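PDB 6FTH: extracellular solute-binding protein, family 1 from Bifidobacterium longum subsp. infantis, which probably captures human milk oligosaccharides outside the cell and hands them to an ABC transporter for uptake. Local coordinates for residues K117-F120 and D125-K128. Sequence-based numbering, arbitrary orientation.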
# COMPACT_ATOMS: atom_id res chain seq x y z
N LYS A 117 -0.87 -4.38 -23.96
CA LYS A 117 -0.06 -3.36 -24.61
C LYS A 117 -0.67 -1.98 -24.43
O LYS A 117 0.03 -0.98 -24.22
CB LYS A 117 0.10 -3.65 -26.10
CG LYS A 117 1.11 -4.72 -26.42
CD LYS A 117 1.58 -4.63 -27.87
CE LYS A 117 0.48 -4.93 -28.84
NZ LYS A 117 1.07 -5.01 -30.23
N GLN A 118 -2.00 -1.88 -24.53
CA GLN A 118 -2.66 -0.60 -24.36
C GLN A 118 -2.52 -0.10 -22.93
O GLN A 118 -2.27 1.08 -22.68
CB GLN A 118 -4.13 -0.72 -24.77
CG GLN A 118 -4.86 0.57 -24.78
CD GLN A 118 -4.42 1.45 -25.93
OE1 GLN A 118 -3.95 0.94 -26.95
NE2 GLN A 118 -4.55 2.75 -25.76
N PHE A 119 -2.68 -1.02 -21.96
CA PHE A 119 -2.41 -0.69 -20.57
C PHE A 119 -1.04 -0.05 -20.43
O PHE A 119 -0.90 1.04 -19.86
CB PHE A 119 -2.55 -1.99 -19.76
CG PHE A 119 -2.25 -1.90 -18.26
CD1 PHE A 119 -2.24 -0.71 -17.55
CD2 PHE A 119 -1.95 -3.08 -17.58
CE1 PHE A 119 -1.95 -0.70 -16.19
CE2 PHE A 119 -1.69 -3.06 -16.21
CZ PHE A 119 -1.69 -1.87 -15.53
N PHE A 120 -0.02 -0.69 -20.99
CA PHE A 120 1.35 -0.21 -20.86
C PHE A 120 1.59 1.08 -21.63
O PHE A 120 2.42 1.89 -21.20
CB PHE A 120 2.33 -1.29 -21.34
CG PHE A 120 2.39 -2.51 -20.45
CD1 PHE A 120 1.78 -2.55 -19.19
CD2 PHE A 120 3.09 -3.62 -20.87
CE1 PHE A 120 1.88 -3.67 -18.38
CE2 PHE A 120 3.20 -4.75 -20.06
CZ PHE A 120 2.58 -4.77 -18.83
N ASP A 125 4.52 3.27 -16.32
CA ASP A 125 5.16 2.90 -15.07
C ASP A 125 4.64 1.58 -14.55
O ASP A 125 5.29 0.96 -13.70
CB ASP A 125 4.96 3.99 -14.01
CG ASP A 125 5.95 5.13 -14.14
OD1 ASP A 125 6.75 5.14 -15.10
OD2 ASP A 125 5.93 6.02 -13.26
N ALA A 126 3.46 1.16 -15.02
CA ALA A 126 2.97 -0.17 -14.65
C ALA A 126 3.84 -1.24 -15.29
O ALA A 126 4.19 -2.23 -14.63
CB ALA A 126 1.51 -0.33 -15.06
N GLN A 127 4.22 -1.05 -16.55
CA GLN A 127 5.11 -2.01 -17.19
C GLN A 127 6.45 -2.06 -16.47
O GLN A 127 7.01 -3.14 -16.26
CB GLN A 127 5.31 -1.66 -18.66
CG GLN A 127 6.25 -2.59 -19.37
CD GLN A 127 6.28 -2.37 -20.88
OE1 GLN A 127 5.93 -1.29 -21.37
NE2 GLN A 127 6.70 -3.39 -21.61
N LYS A 128 6.98 -0.91 -16.07
CA LYS A 128 8.25 -0.91 -15.35
C LYS A 128 8.16 -1.70 -14.05
O LYS A 128 9.14 -2.31 -13.62
CB LYS A 128 8.65 0.52 -15.01
CG LYS A 128 8.99 1.35 -16.23
CD LYS A 128 9.58 2.68 -15.80
CE LYS A 128 10.05 3.48 -16.99
NZ LYS A 128 10.62 4.77 -16.50
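Phe120 and Gln127 bring the two backbones nearest each other, with 5.6 Å between Phe120 CA and Gln127 CA, where helix 124-130 sets off steeply turned from helix 114-122 after a very short link. The main contact is the Phe120 ring lying against the Gln127 side chain. Gln127 CB sits over the centre of one ring face, 3.6 Å from the Phe120 ring centroid and 14° off its normal, a CH-pi contact. The Gln127 side chain runs out extended, its CG anti to the backbone N (chi1 178°), and crosses the phenylalanine side chain at about a right angle. This carries the amide over the CD2 side of that same face, Gln127 CD lying 3.4 Å from Phe120 CD2, and the amide and ring planes are only 21° apart. This pair of short consecutive helices belongs to a periplasmic-binding-protein-like fold of the extracellular solute-binding family, and it packs on strand 140-143, where Pro141 touches Phe119, Phe120 and Ala126. A leucine in place of Phe120 would probably leave Gln127 CB without its aromatic face and let the glutamine amide turn more freely. Alongside, the Phe119 ring reaches the second helix with its far end: Phe119 CZ comes within 3.6 Å of Ala126 CB, a purely apolar touch. The same Phe119 ring also stacks with Trp412.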